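PDB 6K5J: GH3 beta-N-acetylglucosaminidase, which probably cleaves terminal beta-linked N-acetylglucosamine residues from chitin-derived oligosaccharides and related glycosides, as a glycoside hydrolase of family 3. Local coordinates for residues Leu53-Lys61 with Thr349-Val357; Leu242-Glu252 with Gly284-Ala293. All blocks are in the same frame, centred on the assembly; numbering follows the deposited sequence.

Contact 1: residues Leu53-Lys61 with Thr349-Val357; sequences LAEPAQVAK and TLSSGDTLV
Glu-55, the N-cap residue of helix 56-72, turns its carboxylate to the beta turn Ser-351 to Asp-354, in the loop between helices 323-339 and 359-372, and grips it with both oxygens. OE1 accepts an almost straight bond from Gly-353 N (2.7 Å, 174°), while OE2 takes the hydroxyl OG of Ser-352 at 2.8 Å. Both donors come to the syn side of their oxygen, each a little out of the carboxylate plane, so together they fix the group's rotation. With CG lodged between the backbone N and carbonyl carbon (chi1 67°) and the chain extended beyond it, the carboxylate reaches the turn. A water joins OE1 to Ala-57 N and Asp-354 O, tying in the helix's first turn. Ala-57 presses its CB on the backbone of the turn, 3.3 Å from Ser-351 C. Leu-350 lies across the helix flank, its CB over Ala-57 and its CD1 4.0 Å from Pro-56 CB and 4.1 Å from Ala-60 CB. The loop thus docks on the N-terminal end of helix 56-72, where a carboxylate would probably be stabilised in its charged form; the same group accepts from two donors of the type II turn, and Leu-350 adds an apolar patch.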
# COMPACT_ATOMS: atom_id res chain seq x y z
N LEU A 53 -7.39 -8.28 -12.33
CA LEU A 53 -6.09 -8.95 -12.25
C LEU A 53 -6.30 -10.42 -11.87
O LEU A 53 -6.41 -10.76 -10.69
CB LEU A 53 -5.18 -8.24 -11.24
CG LEU A 53 -5.07 -6.72 -11.46
CD1 LEU A 53 -4.36 -6.04 -10.27
CD2 LEU A 53 -4.34 -6.41 -12.78
N ALA A 54 -6.35 -11.29 -12.88
CA ALA A 54 -6.47 -12.73 -12.65
C ALA A 54 -5.12 -13.44 -12.74
O ALA A 54 -4.74 -14.16 -11.80
CB ALA A 54 -7.47 -13.34 -13.65
N GLU A 55 -4.37 -13.26 -13.82
CA GLU A 55 -3.06 -13.90 -13.95
C GLU A 55 -2.21 -13.08 -14.90
O GLU A 55 -2.74 -12.27 -15.67
CB GLU A 55 -3.20 -15.35 -14.45
CG GLU A 55 -3.70 -15.44 -15.89
CD GLU A 55 -3.67 -16.86 -16.43
OE1 GLU A 55 -2.65 -17.56 -16.26
OE2 GLU A 55 -4.68 -17.29 -17.02
N PRO A 56 -0.88 -13.25 -14.87
CA PRO A 56 0.01 -12.40 -15.69
C PRO A 56 -0.34 -12.33 -17.17
O PRO A 56 -0.34 -11.23 -17.74
CB PRO A 56 1.38 -13.05 -15.47
CG PRO A 56 1.31 -13.55 -14.05
CD PRO A 56 -0.12 -14.03 -13.86
N ALA A 57 -0.61 -13.46 -17.82
CA ALA A 57 -0.91 -13.43 -19.26
C ALA A 57 -2.14 -12.58 -19.54
O ALA A 57 -2.17 -11.81 -20.51
CB ALA A 57 -1.11 -14.85 -19.79
N GLN A 58 -3.16 -12.69 -18.68
CA GLN A 58 -4.38 -11.92 -18.86
C GLN A 58 -4.14 -10.42 -18.63
O GLN A 58 -4.69 -9.58 -19.35
CB GLN A 58 -5.47 -12.47 -17.93
CG GLN A 58 -6.69 -11.55 -17.76
CD GLN A 58 -6.50 -10.58 -16.59
OE1 GLN A 58 -5.90 -10.92 -15.58
NE2 GLN A 58 -7.01 -9.37 -16.74
N VAL A 59 -3.32 -10.07 -17.62
CA VAL A 59 -3.07 -8.66 -17.33
C VAL A 59 -2.29 -8.02 -18.47
O VAL A 59 -2.62 -6.92 -18.94
CB VAL A 59 -2.33 -8.50 -15.99
CG1 VAL A 59 -2.08 -7.00 -15.69
CG2 VAL A 59 -3.14 -9.13 -14.85
N ALA A 60 -1.22 -8.69 -18.92
CA ALA A 60 -0.44 -8.18 -20.05
C ALA A 60 -1.32 -7.99 -21.28
O ALA A 60 -1.22 -6.98 -21.98
CB ALA A 60 0.72 -9.14 -20.35
N LYS A 61 -2.20 -8.96 -21.55
CA LYS A 61 -3.14 -8.81 -22.67
C LYS A 61 -4.04 -7.60 -22.47
O LYS A 61 -4.32 -6.86 -23.42
CB LYS A 61 -4.00 -10.06 -22.81
CG LYS A 61 -3.43 -11.15 -23.69
CD LYS A 61 -4.55 -12.14 -24.01
CE LYS A 61 -5.89 -11.41 -24.12
NZ LYS A 61 -6.89 -12.11 -24.99
N THR A 349 5.14 -12.65 -24.28
CA THR A 349 5.90 -13.76 -23.71
C THR A 349 5.12 -14.52 -22.66
O THR A 349 5.67 -15.45 -22.06
CB THR A 349 7.21 -13.26 -23.09
OG1 THR A 349 6.93 -12.22 -22.14
CG2 THR A 349 8.15 -12.72 -24.17
N LEU A 350 3.86 -14.15 -22.42
CA LEU A 350 3.05 -14.75 -21.37
C LEU A 350 1.82 -15.40 -21.98
O LEU A 350 1.05 -14.74 -22.68
CB LEU A 350 2.63 -13.69 -20.34
CG LEU A 350 3.80 -13.00 -19.65
CD1 LEU A 350 3.32 -11.86 -18.75
CD2 LEU A 350 4.57 -14.02 -18.83
N SER A 351 1.64 -16.69 -21.69
CA SER A 351 0.43 -17.43 -22.03
C SER A 351 -0.24 -17.88 -20.74
O SER A 351 0.40 -17.97 -19.69
CB SER A 351 0.74 -18.66 -22.90
OG SER A 351 1.46 -18.29 -24.05
N SER A 352 -1.54 -18.15 -20.84
CA SER A 352 -2.29 -18.58 -19.67
C SER A 352 -1.57 -19.73 -18.97
O SER A 352 -1.09 -20.66 -19.61
CB SER A 352 -3.70 -19.00 -20.08
OG SER A 352 -4.47 -19.32 -18.92
N GLY A 353 -1.48 -19.63 -17.64
CA GLY A 353 -0.70 -20.55 -16.85
C GLY A 353 0.72 -20.12 -16.57
O GLY A 353 1.36 -20.71 -15.69
N ASP A 354 1.24 -19.12 -17.27
CA ASP A 354 2.61 -18.68 -17.05
C ASP A 354 2.73 -17.92 -15.73
O ASP A 354 1.79 -17.26 -15.27
CB ASP A 354 3.09 -17.78 -18.19
CG ASP A 354 3.51 -18.57 -19.42
OD1 ASP A 354 3.53 -19.82 -19.37
OD2 ASP A 354 3.81 -17.92 -20.44
N THR A 355 3.92 -17.99 -15.13
CA THR A 355 4.23 -17.25 -13.91
C THR A 355 5.50 -16.44 -14.10
O THR A 355 6.38 -16.81 -14.89
CB THR A 355 4.40 -18.19 -12.72
OG1 THR A 355 4.64 -17.41 -11.54
CG2 THR A 355 5.59 -19.13 -12.94
N LEU A 356 5.58 -15.32 -13.38
CA LEU A 356 6.81 -14.53 -13.35
C LEU A 356 7.71 -14.91 -12.18
O LEU A 356 8.82 -14.38 -12.08
CB LEU A 356 6.49 -13.03 -13.28
CG LEU A 356 5.66 -12.46 -14.43
CD1 LEU A 356 5.47 -10.95 -14.24
CD2 LEU A 356 6.32 -12.77 -15.77
N VAL A 357 7.23 -15.78 -11.28
CA VAL A 357 8.02 -16.19 -10.13
C VAL A 357 9.25 -16.96 -10.61
O VAL A 357 9.16 -17.80 -11.51
CB VAL A 357 7.16 -17.05 -9.20
CG1 VAL A 357 7.98 -17.64 -8.05
CG2 VAL A 357 5.98 -16.24 -8.65
O HOH W 1 -0.26 -16.07 -16.61
O HOH W 2 -0.42 -12.16 -22.70

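Contact 2: residues Leu242-Glu252 with Gly284-Ala293; sequences LPATLSSNVIE and GAVQAVEAGA
Ala-291, at the end of helix 281-291, points its methyl group into the bend made by Leu-246, Ser-247 and Ile-251, and this is the tight part of the contact. Its CB lies 3.5 Å from Leu-246 C and equally near Ser-247 C. The carbonyl O of Ala-291 faces the chain leading into helix 249-258 and its first turn: Ser-248 CA makes a nearly straight CA-H...O contact with it at 3.4 Å, and Glu-252 N gives it a weak hydrogen bond (3.2 Å, 134°). Ile-251 straddles this helix end. Its CG2, anti to the backbone N, reaches Gly-292 C at 3.5 Å, whereas CD1 extends past Ala-291 CB (4.1 Å) towards Ala-293. Beyond what its positive phi demands, Gly-292 could carry no CB here without colliding with that CG2. An alanine at the Ile-251 position would take away both branches and is likely to open a gap beside Gly-292 and Ala-293. Farther up the helix, Leu-246 sets CD2 3.5 Å from Gly-284 O and against Ala-288 CB. Looser contacts, some through water, flank this core. Glu-252 bends at chi2 (-62°), placing OE2 where one water links it to Glu-290 O; the same oxygen forms a salt bridge with Arg-328. At the other end, Leu-242 and Gln-287 cross at about a right angle, and a further water bridges Gln-287 O and, weakly, Leu-246 O. Gly-292 closes helix 281-291 in a Schellman motif and turns the chain towards strand 296-298. The contact thus joins two neighbouring helices on the outside of the family's TIM-barrel-type domain.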
# COMPACT_ATOMS: atom_id res chain seq x y z
N LEU A 242 -9.82 22.90 4.23
CA LEU A 242 -9.56 22.23 2.96
C LEU A 242 -8.49 21.17 3.19
O LEU A 242 -7.40 21.50 3.69
CB LEU A 242 -9.10 23.21 1.88
CG LEU A 242 -10.08 24.29 1.42
CD1 LEU A 242 -9.35 25.34 0.58
CD2 LEU A 242 -11.21 23.65 0.63
N PRO A 243 -8.74 19.91 2.86
CA PRO A 243 -7.66 18.92 2.93
C PRO A 243 -6.56 19.26 1.94
O PRO A 243 -6.75 20.04 1.01
CB PRO A 243 -8.36 17.60 2.58
CG PRO A 243 -9.51 18.00 1.73
CD PRO A 243 -9.96 19.36 2.23
N ALA A 244 -5.38 18.67 2.16
CA ALA A 244 -4.23 18.96 1.30
C ALA A 244 -4.58 18.80 -0.18
O ALA A 244 -4.13 19.59 -1.01
CB ALA A 244 -3.06 18.05 1.67
N THR A 245 -5.38 17.79 -0.51
CA THR A 245 -5.80 17.55 -1.89
C THR A 245 -6.45 18.76 -2.52
O THR A 245 -6.33 18.97 -3.73
CB THR A 245 -6.77 16.37 -1.93
OG1 THR A 245 -6.13 15.22 -1.37
CG2 THR A 245 -7.22 16.06 -3.36
N LEU A 246 -7.17 19.56 -1.74
CA LEU A 246 -7.92 20.71 -2.24
C LEU A 246 -7.33 22.05 -1.83
O LEU A 246 -8.00 23.08 -1.96
CB LEU A 246 -9.38 20.61 -1.78
CG LEU A 246 -10.07 19.28 -2.06
CD1 LEU A 246 -11.55 19.32 -1.68
CD2 LEU A 246 -9.92 18.88 -3.54
N SER A 247 -6.09 22.07 -1.34
CA SER A 247 -5.50 23.27 -0.75
C SER A 247 -4.39 23.82 -1.65
O SER A 247 -3.36 23.17 -1.83
CB SER A 247 -4.92 22.96 0.63
OG SER A 247 -4.04 23.99 1.03
N SER A 248 -4.60 25.03 -2.18
CA SER A 248 -3.50 25.65 -2.93
C SER A 248 -2.31 25.93 -2.02
O SER A 248 -1.17 25.89 -2.48
CB SER A 248 -3.98 26.92 -3.64
OG SER A 248 -4.59 27.82 -2.73
N ASN A 249 -2.55 26.18 -0.73
CA ASN A 249 -1.44 26.38 0.21
C ASN A 249 -0.54 25.15 0.27
O ASN A 249 0.69 25.28 0.31
CB ASN A 249 -1.96 26.71 1.60
CG ASN A 249 -2.27 28.18 1.77
OD1 ASN A 249 -2.45 28.89 0.79
ND2 ASN A 249 -2.35 28.63 3.01
N VAL A 250 -1.13 23.96 0.30
CA VAL A 250 -0.32 22.74 0.40
C VAL A 250 0.31 22.40 -0.94
O VAL A 250 1.49 22.01 -1.00
CB VAL A 250 -1.17 21.57 0.94
CG1 VAL A 250 -0.32 20.29 1.01
CG2 VAL A 250 -1.74 21.90 2.31
N ILE A 251 -0.44 22.50 -2.04
CA ILE A 251 0.07 22.00 -3.31
C ILE A 251 0.86 23.09 -4.03
O ILE A 251 2.08 22.97 -4.21
CB ILE A 251 -1.05 21.44 -4.20
CG1 ILE A 251 -1.74 20.26 -3.50
CG2 ILE A 251 -0.49 20.98 -5.52
CD1 ILE A 251 -2.87 19.64 -4.30
N GLU A 252 0.19 24.17 -4.47
CA GLU A 252 0.92 25.22 -5.17
C GLU A 252 1.95 25.87 -4.26
O GLU A 252 3.07 26.16 -4.68
CB GLU A 252 -0.03 26.29 -5.72
CG GLU A 252 -0.80 25.90 -6.98
CD GLU A 252 0.08 25.60 -8.19
OE1 GLU A 252 1.29 25.91 -8.18
OE2 GLU A 252 -0.47 25.06 -9.18
N GLY A 284 -14.89 18.55 -6.20
CA GLY A 284 -13.56 18.20 -5.72
C GLY A 284 -12.55 18.14 -6.84
O GLY A 284 -11.41 18.58 -6.69
N ALA A 285 -12.94 17.58 -7.99
CA ALA A 285 -12.06 17.54 -9.15
C ALA A 285 -11.61 18.95 -9.54
O ALA A 285 -10.42 19.21 -9.73
CB ALA A 285 -12.76 16.86 -10.32
N VAL A 286 -12.57 19.86 -9.68
CA VAL A 286 -12.26 21.25 -10.04
C VAL A 286 -11.35 21.87 -8.99
O VAL A 286 -10.35 22.51 -9.31
CB VAL A 286 -13.56 22.05 -10.22
CG1 VAL A 286 -13.25 23.54 -10.45
CG2 VAL A 286 -14.38 21.48 -11.36
N GLN A 287 -11.69 21.69 -7.72
CA GLN A 287 -10.91 22.32 -6.66
C GLN A 287 -9.51 21.72 -6.56
O GLN A 287 -8.56 22.43 -6.20
CB GLN A 287 -11.64 22.20 -5.33
CG GLN A 287 -12.67 23.29 -5.12
CD GLN A 287 -13.49 23.07 -3.87
OE1 GLN A 287 -14.67 22.73 -3.94
NE2 GLN A 287 -12.86 23.25 -2.72
N ALA A 288 -9.36 20.43 -6.87
CA ALA A 288 -8.03 19.82 -6.88
C ALA A 288 -7.14 20.42 -7.95
O ALA A 288 -5.96 20.69 -7.71
CB ALA A 288 -8.16 18.31 -7.07
N VAL A 289 -7.66 20.61 -9.16
CA VAL A 289 -6.86 21.26 -10.20
C VAL A 289 -6.52 22.68 -9.78
O VAL A 289 -5.37 23.13 -9.91
CB VAL A 289 -7.59 21.22 -11.55
CG1 VAL A 289 -6.87 22.12 -12.56
CG2 VAL A 289 -7.68 19.77 -12.07
N GLU A 290 -7.50 23.41 -9.24
CA GLU A 290 -7.23 24.78 -8.80
C GLU A 290 -6.16 24.81 -7.72
O GLU A 290 -5.34 25.73 -7.68
CB GLU A 290 -8.52 25.42 -8.29
CG GLU A 290 -9.52 25.74 -9.40
CD GLU A 290 -10.77 26.43 -8.86
OE1 GLU A 290 -11.41 25.85 -7.96
OE2 GLU A 290 -11.09 27.54 -9.33
N ALA A 291 -6.13 23.80 -6.85
CA ALA A 291 -5.12 23.75 -5.80
C ALA A 291 -3.73 23.44 -6.33
O ALA A 291 -2.75 23.77 -5.66
CB ALA A 291 -5.52 22.73 -4.73
N GLY A 292 -3.63 22.80 -7.50
CA GLY A 292 -2.33 22.50 -8.08
C GLY A 292 -2.14 21.08 -8.59
O GLY A 292 -1.08 20.78 -9.14
N ALA A 293 -3.13 20.21 -8.43
CA ALA A 293 -3.00 18.83 -8.88
C ALA A 293 -3.08 18.72 -10.40
O ALA A 293 -3.73 19.53 -11.07
CB ALA A 293 -4.09 17.94 -8.25
O HOH W 3 -9.05 24.68 -4.74
O HOH W 4 0.03 23.14 -10.60
O HOH W 5 -3.11 25.80 -9.49

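The two contacts lie far apart, their centres 38 Å from each other and their nearest atoms about 23 Å, and they share no helix or strand. Contact 2 is nested within the chain loop that contact 1 closes. Contact 1 is a surface contact, bringing a helix start together with the irregular segment between helices 323-339 and 359-372; contact 2 is mostly buried and joins two helical regions only 32 residues apart. Their chemistry follows: contact 1 combines a carboxylate gripping two donors with an apolar patch, whereas contact 2 relies mainly on methyl groups against backbone. A glutamate carboxylate meets water in both, but only that of contact 1 bonds directly to the facing segment; in contact 2 the carboxylate reaches it through water.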